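Local coordinates for protein putative oxidoreductase molybdopterin-binding subunit (Sulfolobus tokodaii, PDB 4ZOH) that probably serves as the molybdenum-bearing subunit of an oxidoreductase of the xanthine dehydrogenase and aldehyde oxidase family, holding a pterin cytosine dinucleotide cofactor, at residues Q606-L619 with I670-I683. Residues are numbered along the deposited sequence; the frame is centred on the assembly and turned at random.
Sequences QAIGGIVQGMAQAL and IGEAGAIAATPTII. With MCN (pterin cytosine dinucleotide), chain D.
The amide of Gln606, only modestly tilted from the pterin of the cofactor, meets it edge to edge, an NE2 N-H going to N8' at 2.8 Å; Gly671 CA sits at the same nitrogen edge, 3.7 Å from NE2. Ile670 sets CG2 between Gln606 CB and the rim of one cytosine face, just outside C6. A leucine in place of Gln606 has no N-H to offer, and the pterin edge would probably lose a tie that helps fix its position. Glycine suits position 671, where a side chain would strike the cofactor; the backbone N-H groups of Ile670 and Gly671 both grip phosphate oxygen O2A.

Beyond this pocket the helices cross at -38° with axes only 6.4 Å apart. Gly610, Gly614 and Gly674 permit this, since a methyl on any would clash. With OG1 anti to its carbonyl carbon (chi1 -57°), Thr679 donates a hydrogen bond from OG1 to Gly614 O at 2.8 Å, well off the C=O line (106°) and on the face opposite Ala618 N. A water links OG1, Ala675 O and Gln617 OE1; Gln617 NE2 holds Asn157. The small Ala618 admits Ile683 CD1.

Strands 583-593, 651-655 and 568-577 flank the buried pair: Tyr588 touches Ile611 and Ala678, Trp653 Ala607 and Ile670.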
ATOM      1  N   GLN A 606       0.474 -22.219 -23.444  1.00 18.73           N
ATOM      2  CA  GLN A 606      -1.015 -22.407 -23.204  1.00 21.37           C
ATOM      3  C   GLN A 606      -1.496 -23.808 -23.587  1.00 22.82           C
ATOM      4  O   GLN A 606      -2.247 -24.449 -22.839  1.00 22.16           O
ATOM      5  CB  GLN A 606      -1.793 -21.361 -24.023  1.00 18.10           C
ATOM      6  CG  GLN A 606      -1.638 -19.973 -23.436  1.00 20.37           C
ATOM      7  CD  GLN A 606      -2.035 -19.981 -21.960  1.00 25.08           C
ATOM      8  OE1 GLN A 606      -1.209 -19.697 -21.066  1.00 27.53           O
ATOM      9  NE2 GLN A 606      -3.267 -20.379 -21.681  1.00 20.18           N
ATOM     10  N   ALA A 607      -1.054 -24.291 -24.773  1.00 23.73           N
ATOM     11  CA  ALA A 607      -1.395 -25.655 -25.208  1.00 21.56           C
ATOM     12  C   ALA A 607      -0.976 -26.660 -24.162  1.00 20.86           C
ATOM     13  O   ALA A 607      -1.772 -27.492 -23.731  1.00 23.46           O
ATOM     14  CB  ALA A 607      -0.782 -25.996 -26.587  1.00 19.15           C
ATOM     15  N   ILE A 608       0.280 -26.581 -23.729  1.00 20.58           N
ATOM     16  CA  ILE A 608       0.744 -27.532 -22.759  1.00 19.41           C
ATOM     17  C   ILE A 608       0.007 -27.426 -21.421  1.00 18.66           C
ATOM     18  O   ILE A 608      -0.334 -28.447 -20.879  1.00 19.19           O
ATOM     19  CB  ILE A 608       2.295 -27.448 -22.542  1.00 21.51           C
ATOM     20  CG1 ILE A 608       3.023 -27.884 -23.832  1.00 25.49           C
ATOM     21  CG2 ILE A 608       2.756 -28.343 -21.335  1.00 17.14           C
ATOM     22  CD1 ILE A 608       4.520 -27.516 -23.774  1.00 31.54           C
ATOM     23  N   GLY A 609      -0.126 -26.220 -20.835  1.00 18.47           N
ATOM     24  CA  GLY A 609      -0.898 -26.107 -19.573  1.00 19.68           C
ATOM     25  C   GLY A 609      -2.309 -26.738 -19.659  1.00 18.11           C
ATOM     26  O   GLY A 609      -2.715 -27.488 -18.766  1.00 18.43           O
ATOM     27  N   GLY A 610      -3.031 -26.438 -20.746  1.00 20.00           N
ATOM     28  CA  GLY A 610      -4.369 -27.031 -20.963  1.00 18.84           C
ATOM     29  C   GLY A 610      -4.376 -28.516 -21.132  1.00 20.67           C
ATOM     30  O   GLY A 610      -5.171 -29.239 -20.493  1.00 20.51           O
ATOM     31  N   ILE A 611      -3.440 -28.999 -21.956  1.00 22.52           N
ATOM     32  CA  ILE A 611      -3.246 -30.435 -22.138  1.00 21.35           C
ATOM     33  C   ILE A 611      -3.096 -31.188 -20.841  1.00 20.53           C
ATOM     34  O   ILE A 611      -3.710 -32.272 -20.663  1.00 21.69           O
ATOM     35  CB  ILE A 611      -2.052 -30.757 -23.117  1.00 23.02           C
ATOM     36  CG1 ILE A 611      -2.454 -30.454 -24.577  1.00 23.48           C
ATOM     37  CG2 ILE A 611      -1.685 -32.230 -23.101  1.00 20.22           C
ATOM     38  CD1 ILE A 611      -1.233 -30.196 -25.522  1.00 23.29           C
ATOM     39  N   VAL A 612      -2.290 -30.654 -19.921  1.00 17.58           N
ATOM     40  CA  VAL A 612      -2.073 -31.370 -18.670  1.00 16.72           C
ATOM     41  C   VAL A 612      -3.312 -31.331 -17.774  1.00 18.55           C
ATOM     42  O   VAL A 612      -3.597 -32.293 -17.068  1.00 19.38           O
ATOM     43  CB  VAL A 612      -0.804 -30.823 -17.911  1.00 16.35           C
ATOM     44  CG1 VAL A 612      -0.737 -31.321 -16.474  1.00 15.56           C
ATOM     45  CG2 VAL A 612       0.511 -31.239 -18.651  1.00 18.48           C
ATOM     46  N   GLN A 613      -4.033 -30.199 -17.766  1.00 20.07           N
ATOM     47  CA  GLN A 613      -5.377 -30.193 -17.079  1.00 22.32           C
ATOM     48  C   GLN A 613      -6.357 -31.243 -17.682  1.00 20.22           C
ATOM     49  O   GLN A 613      -6.920 -32.057 -16.967  1.00 20.79           O
ATOM     50  CB  GLN A 613      -5.960 -28.759 -17.053  1.00 19.11           C
ATOM     51  CG  GLN A 613      -5.333 -28.002 -15.889  1.00 16.80           C
ATOM     52  CD  GLN A 613      -5.664 -26.537 -15.990  1.00 19.51           C
ATOM     53  OE1 GLN A 613      -5.767 -25.993 -17.090  1.00 20.22           O
ATOM     54  NE2 GLN A 613      -5.877 -25.889 -14.842  1.00 19.27           N
ATOM     55  N   GLY A 614      -6.450 -31.265 -19.014  1.00 20.30           N
ATOM     56  CA  GLY A 614      -7.349 -32.238 -19.709  1.00 21.06           C
ATOM     57  C   GLY A 614      -6.944 -33.678 -19.396  1.00 21.61           C
ATOM     58  O   GLY A 614      -7.808 -34.511 -19.123  1.00 21.45           O
ATOM     59  N   MET A 615      -5.618 -33.957 -19.343  1.00 23.73           N
ATOM     60  CA  MET A 615      -5.130 -35.318 -19.010  1.00 22.15           C
ATOM     61  C   MET A 615      -5.456 -35.666 -17.572  1.00 19.06           C
ATOM     62  O   MET A 615      -5.807 -36.815 -17.234  1.00 19.11           O
ATOM     63  CB  MET A 615      -3.612 -35.356 -19.245  1.00 25.49           C
ATOM     64  CG  MET A 615      -2.943 -36.566 -18.616  1.00 29.07           C
ATOM     65  SD  MET A 615      -1.126 -36.609 -18.744  1.00 40.94           S
ATOM     66  CE  MET A 615      -0.987 -35.559 -20.185  1.00 41.13           C
ATOM     67  N   ALA A 616      -5.263 -34.681 -16.689  1.00 18.71           N
ATOM     68  CA  ALA A 616      -5.507 -34.874 -15.242  1.00 18.36           C
ATOM     69  C   ALA A 616      -7.044 -35.190 -14.982  1.00 19.09           C
ATOM     70  O   ALA A 616      -7.381 -35.979 -14.075  1.00 21.45           O
ATOM     71  CB  ALA A 616      -5.128 -33.607 -14.486  1.00 17.09           C
ATOM     72  N   GLN A 617      -7.927 -34.527 -15.736  1.00 19.67           N
ATOM     73  CA  GLN A 617      -9.386 -34.834 -15.643  1.00 22.03           C
ATOM     74  C   GLN A 617      -9.650 -36.327 -16.024  1.00 24.67           C
ATOM     75  O   GLN A 617     -10.341 -37.077 -15.249  1.00 25.45           O
ATOM     76  CB  GLN A 617     -10.221 -33.902 -16.565  1.00 23.23           C
ATOM     77  CG  GLN A 617     -11.736 -34.225 -16.421  1.00 18.99           C
ATOM     78  CD  GLN A 617     -12.733 -33.368 -17.150  1.00 16.80           C
ATOM     79  OE1 GLN A 617     -12.426 -32.499 -18.008  1.00 21.13           O
ATOM     80  NE2 GLN A 617     -14.002 -33.637 -16.828  1.00 17.07           N
ATOM     81  N   ALA A 618      -9.063 -36.756 -17.159  1.00 21.84           N
ATOM     82  CA  ALA A 618      -9.126 -38.188 -17.621  1.00 24.74           C
ATOM     83  C   ALA A 618      -8.557 -39.147 -16.591  1.00 22.90           C
ATOM     84  O   ALA A 618      -9.185 -40.176 -16.246  1.00 26.37           O
ATOM     85  CB  ALA A 618      -8.397 -38.380 -18.964  1.00 22.57           C
ATOM     86  N   LEU A 619      -7.424 -38.780 -16.015  1.00 25.78           N
ATOM     87  CA  LEU A 619      -6.651 -39.780 -15.231  1.00 26.59           C
ATOM     88  C   LEU A 619      -6.593 -39.572 -13.741  1.00 24.75           C
ATOM     89  O   LEU A 619      -6.247 -40.510 -13.039  1.00 23.39           O
ATOM     90  CB  LEU A 619      -5.197 -39.908 -15.755  1.00 23.98           C
ATOM     91  CG  LEU A 619      -4.970 -40.209 -17.226  1.00 26.91           C
ATOM     92  CD1 LEU A 619      -3.433 -40.174 -17.488  1.00 23.29           C
ATOM     93  CD2 LEU A 619      -5.657 -41.570 -17.572  1.00 22.80           C
ATOM     94  N   ILE A 670      -6.337 -19.903 -28.077  1.00 22.17           N
ATOM     95  CA  ILE A 670      -5.829 -21.203 -27.706  1.00 20.39           C
ATOM     96  C   ILE A 670      -5.872 -21.440 -26.187  1.00 19.25           C
ATOM     97  O   ILE A 670      -5.554 -22.566 -25.687  1.00 18.68           O
ATOM     98  CB  ILE A 670      -4.327 -21.315 -28.185  1.00 22.45           C
ATOM     99  CG1 ILE A 670      -3.879 -22.804 -28.209  1.00 18.07           C
ATOM    100  CG2 ILE A 670      -3.397 -20.500 -27.230  1.00 19.04           C
ATOM    101  CD1 ILE A 670      -2.617 -23.124 -29.015  1.00 20.15           C
ATOM    102  N   GLY A 671      -6.243 -20.413 -25.402  1.00 21.47           N
ATOM    103  CA  GLY A 671      -6.179 -20.585 -23.898  1.00 19.40           C
ATOM    104  C   GLY A 671      -6.847 -21.841 -23.418  1.00 19.71           C
ATOM    105  O   GLY A 671      -6.395 -22.471 -22.423  1.00 23.03           O
ATOM    106  N   GLU A 672      -7.917 -22.233 -24.120  1.00 20.70           N
ATOM    107  CA  GLU A 672      -8.732 -23.388 -23.673  1.00 23.74           C
ATOM    108  C   GLU A 672      -8.620 -24.718 -24.422  1.00 21.62           C
ATOM    109  O   GLU A 672      -8.932 -25.728 -23.850  1.00 22.25           O
ATOM    110  CB  GLU A 672     -10.238 -22.964 -23.463  1.00 26.10           C
ATOM    111  CG  GLU A 672     -10.363 -21.918 -22.358  1.00 23.74           C
ATOM    112  CD  GLU A 672     -11.714 -21.182 -22.325  1.00 23.82           C
ATOM    113  OE1 GLU A 672     -11.996 -20.370 -23.226  1.00 22.42           O
ATOM    114  OE2 GLU A 672     -12.526 -21.480 -21.413  1.00 26.30           O
ATOM    115  N   ALA A 673      -8.174 -24.656 -25.693  1.00 22.59           N
ATOM    116  CA  ALA A 673      -8.013 -25.773 -26.682  1.00 20.05           C
ATOM    117  C   ALA A 673      -7.326 -27.027 -26.131  1.00 20.86           C
ATOM    118  O   ALA A 673      -7.857 -28.158 -26.226  1.00 22.28           O
ATOM    119  CB  ALA A 673      -7.284 -25.201 -27.920  1.00 17.29           C
ATOM    120  N   GLY A 674      -6.199 -26.841 -25.441  1.00 20.79           N
ATOM    121  CA  GLY A 674      -5.506 -27.980 -24.797  1.00 19.06           C
ATOM    122  C   GLY A 674      -6.355 -28.774 -23.863  1.00 21.06           C
ATOM    123  O   GLY A 674      -6.257 -30.051 -23.824  1.00 20.25           O
ATOM    124  N   ALA A 675      -7.170 -28.058 -23.048  1.00 17.97           N
ATOM    125  CA  ALA A 675      -7.957 -28.779 -22.045  1.00 19.62           C
ATOM    126  C   ALA A 675      -9.111 -29.467 -22.792  1.00 20.13           C
ATOM    127  O   ALA A 675      -9.534 -30.542 -22.368  1.00 21.23           O
ATOM    128  CB  ALA A 675      -8.483 -27.846 -20.912  1.00 19.58           C
ATOM    129  N   ILE A 676      -9.617 -28.845 -23.873  1.00 20.08           N
ATOM    130  CA  ILE A 676     -10.728 -29.445 -24.623  1.00 20.41           C
ATOM    131  C   ILE A 676     -10.247 -30.798 -25.261  1.00 23.76           C
ATOM    132  O   ILE A 676     -10.838 -31.837 -25.020  1.00 21.20           O
ATOM    133  CB  ILE A 676     -11.226 -28.508 -25.702  1.00 21.65           C
ATOM    134  CG1 ILE A 676     -11.867 -27.251 -25.085  1.00 21.67           C
ATOM    135  CG2 ILE A 676     -12.128 -29.235 -26.768  1.00 19.12           C
ATOM    136  CD1 ILE A 676     -12.085 -26.164 -26.118  1.00 22.63           C
ATOM    137  N   ALA A 677      -9.139 -30.755 -26.024  1.00 22.66           N
ATOM    138  CA  ALA A 677      -8.608 -31.942 -26.727  1.00 21.48           C
ATOM    139  C   ALA A 677      -8.073 -33.052 -25.885  1.00 22.46           C
ATOM    140  O   ALA A 677      -8.272 -34.188 -26.239  1.00 27.17           O
ATOM    141  CB  ALA A 677      -7.600 -31.549 -27.817  1.00 19.51           C
ATOM    142  N   ALA A 678      -7.418 -32.769 -24.756  1.00 25.39           N
ATOM    143  CA  ALA A 678      -6.606 -33.813 -24.093  1.00 23.65           C
ATOM    144  C   ALA A 678      -7.403 -34.901 -23.430  1.00 24.24           C
ATOM    145  O   ALA A 678      -6.983 -36.098 -23.431  1.00 18.20           O
ATOM    146  CB  ALA A 678      -5.552 -33.215 -23.116  1.00 24.06           C
ATOM    147  N   THR A 679      -8.558 -34.512 -22.844  1.00 22.15           N
ATOM    148  CA  THR A 679      -9.367 -35.483 -22.120  1.00 19.52           C
ATOM    149  C   THR A 679      -9.813 -36.648 -22.994  1.00 19.08           C
ATOM    150  O   THR A 679      -9.506 -37.801 -22.690  1.00 21.75           O
ATOM    151  CB  THR A 679     -10.587 -34.794 -21.426  1.00 22.61           C
ATOM    152  OG1 THR A 679     -10.067 -33.775 -20.582  1.00 23.06           O
ATOM    153  CG2 THR A 679     -11.320 -35.742 -20.506  1.00 19.44           C
ATOM    154  N   PRO A 680     -10.564 -36.395 -24.051  1.00 20.12           N
ATOM    155  CA  PRO A 680     -10.926 -37.599 -24.832  1.00 21.85           C
ATOM    156  C   PRO A 680      -9.677 -38.239 -25.573  1.00 25.90           C
ATOM    157  O   PRO A 680      -9.701 -39.437 -25.860  1.00 25.70           O
ATOM    158  CB  PRO A 680     -11.809 -37.021 -25.949  1.00 18.69           C
ATOM    159  CG  PRO A 680     -11.366 -35.623 -26.128  1.00 19.27           C
ATOM    160  CD  PRO A 680     -11.077 -35.147 -24.683  1.00 19.43           C
ATOM    161  N   THR A 681      -8.669 -37.429 -25.940  1.00 25.86           N
ATOM    162  CA  THR A 681      -7.417 -38.028 -26.511  1.00 25.92           C
ATOM    163  C   THR A 681      -6.899 -39.117 -25.611  1.00 25.30           C
ATOM    164  O   THR A 681      -6.697 -40.274 -26.046  1.00 27.48           O
ATOM    165  CB  THR A 681      -6.307 -37.004 -26.758  1.00 20.85           C
ATOM    166  OG1 THR A 681      -6.808 -36.059 -27.695  1.00 18.86           O
ATOM    167  CG2 THR A 681      -5.049 -37.701 -27.483  1.00 21.14           C
ATOM    168  N   ILE A 682      -6.788 -38.773 -24.339  1.00 25.49           N
ATOM    169  CA  ILE A 682      -6.205 -39.668 -23.323  1.00 25.13           C
ATOM    170  C   ILE A 682      -7.141 -40.851 -23.008  1.00 26.07           C
ATOM    171  O   ILE A 682      -6.687 -42.011 -22.850  1.00 23.16           O
ATOM    172  CB  ILE A 682      -5.780 -38.906 -22.029  1.00 22.49           C
ATOM    173  CG1 ILE A 682      -4.578 -37.925 -22.283  1.00 22.39           C
ATOM    174  CG2 ILE A 682      -5.526 -39.912 -20.934  1.00 20.83           C
ATOM    175  CD1 ILE A 682      -3.325 -38.646 -22.717  1.00 23.84           C
ATOM    176  N   ILE A 683      -8.441 -40.545 -22.844  1.00 26.24           N
ATOM    177  CA  ILE A 683      -9.398 -41.609 -22.629  1.00 23.45           C
ATOM    178  C   ILE A 683      -9.420 -42.579 -23.872  1.00 19.94           C
ATOM    179  O   ILE A 683      -9.483 -43.779 -23.676  1.00 17.99           O
ATOM    180  CB  ILE A 683     -10.846 -41.118 -22.283  1.00 24.53           C
ATOM    181  CG1 ILE A 683     -10.860 -40.278 -20.967  1.00 19.77           C
ATOM    182  CG2 ILE A 683     -11.732 -42.398 -22.160  1.00 24.06           C
ATOM    183  CD1 ILE A 683     -10.496 -41.123 -19.713  1.00 16.98           C
TER
HETATM  184  N1  MCN D 801      -1.610 -16.792 -28.345  1.00 26.58           N
HETATM  185  C2  MCN D 801      -0.920 -16.480 -29.505  1.00 27.83           C
HETATM  186  N3  MCN D 801      -1.486 -16.649 -30.741  1.00 26.87           N
HETATM  187  C4  MCN D 801      -2.779 -17.154 -30.809  1.00 26.25           C
HETATM  188  C5  MCN D 801      -3.485 -17.475 -29.650  1.00 26.33           C
HETATM  189  C6  MCN D 801      -2.908 -17.270 -28.397  1.00 24.07           C
HETATM  190  O2  MCN D 801       0.230 -16.029 -29.497  1.00 27.20           O
HETATM  191  N4  MCN D 801      -3.308 -17.309 -32.004  1.00 23.47           N
HETATM  192  C1' MCN D 801      -0.931 -16.554 -27.070  1.00 26.05           C
HETATM  193  C2D MCN D 801      -1.279 -15.154 -26.559  1.00 27.48           C
HETATM  194  O2' MCN D 801      -0.348 -14.187 -26.941  1.00 34.26           O
HETATM  195  C3' MCN D 801      -1.161 -15.314 -25.066  1.00 26.77           C
HETATM  196  C4D MCN D 801      -1.874 -16.593 -24.913  1.00 27.36           C
HETATM  197  O4D MCN D 801      -1.418 -17.419 -26.071  1.00 26.77           O
HETATM  198  O3' MCN D 801       0.146 -15.437 -24.624  1.00 26.35           O
HETATM  199  C5' MCN D 801      -3.251 -15.964 -25.006  1.00 28.96           C
HETATM  200  O5' MCN D 801      -4.183 -16.863 -25.199  1.00 29.72           O
HETATM  201  PA  MCN D 801      -5.704 -16.484 -25.624  1.00 25.88           P
HETATM  202  O1A MCN D 801      -5.995 -15.157 -26.127  1.00 26.43           O
HETATM  203  O2A MCN D 801      -5.977 -17.712 -26.446  1.00 24.53           O
HETATM  204  O3A MCN D 801      -6.374 -16.812 -24.111  1.00 25.71           O
HETATM  205  PB  MCN D 801      -6.426 -15.691 -22.951  1.00 22.58           P
HETATM  206  O1B MCN D 801      -7.711 -14.901 -23.143  1.00 23.31           O
HETATM  207  O2B MCN D 801      -5.217 -14.880 -22.785  1.00 19.76           O
HETATM  208  O3B MCN D 801      -6.508 -16.624 -21.741  1.00 20.82           O
HETATM  209  C10 MCN D 801      -7.756 -17.115 -21.179  1.00 19.76           C
HETATM  210  C9' MCN D 801      -7.696 -18.609 -20.977  1.00 20.12           C
HETATM  211  C8' MCN D 801      -8.785 -19.114 -20.189  1.00 22.27           C
HETATM  212  S8' MCN D 801     -10.444 -18.774 -20.661  1.00 25.50           S
HETATM  213  C7' MCN D 801      -8.597 -19.962 -19.140  1.00 22.72           C
HETATM  214  S7' MCN D 801      -9.939 -20.716 -18.239  1.00 24.97           S
HETATM  215  C6' MCN D 801      -7.281 -20.432 -18.753  1.00 23.76           C
HETATM  216  C7  MCN D 801      -6.263 -20.214 -19.922  1.00 24.09           C
HETATM  217  O9' MCN D 801      -6.436 -18.886 -20.372  1.00 22.33           O
HETATM  218  N5' MCN D 801      -6.814 -19.870 -17.487  1.00 22.48           N
HETATM  219  C4A MCN D 801      -5.453 -19.670 -17.182  1.00 25.33           C
HETATM  220  N8' MCN D 801      -4.863 -20.381 -19.422  1.00 23.55           N
HETATM  221  C4B MCN D 801      -4.482 -19.969 -18.180  1.00 25.90           C
HETATM  222  N1' MCN D 801      -3.171 -19.852 -17.951  1.00 24.57           N
HETATM  223  C2' MCN D 801      -2.759 -19.395 -16.771  1.00 23.89           C
HETATM  224  N2' MCN D 801      -1.462 -19.271 -16.584  1.00 23.95           N
HETATM  225  N3' MCN D 801      -3.662 -19.072 -15.705  1.00 22.66           N
HETATM  226  C4' MCN D 801      -5.054 -19.228 -15.897  1.00 26.60           C
HETATM  227  O4' MCN D 801      -5.859 -18.960 -14.958  1.00 24.48           O
HETATM  228  O   HOH W   1      -4.967 -24.610 -24.066  1.00 20.31           O
HETATM  229  O   HOH W   2     -10.595 -31.048 -19.784  1.00 26.23           O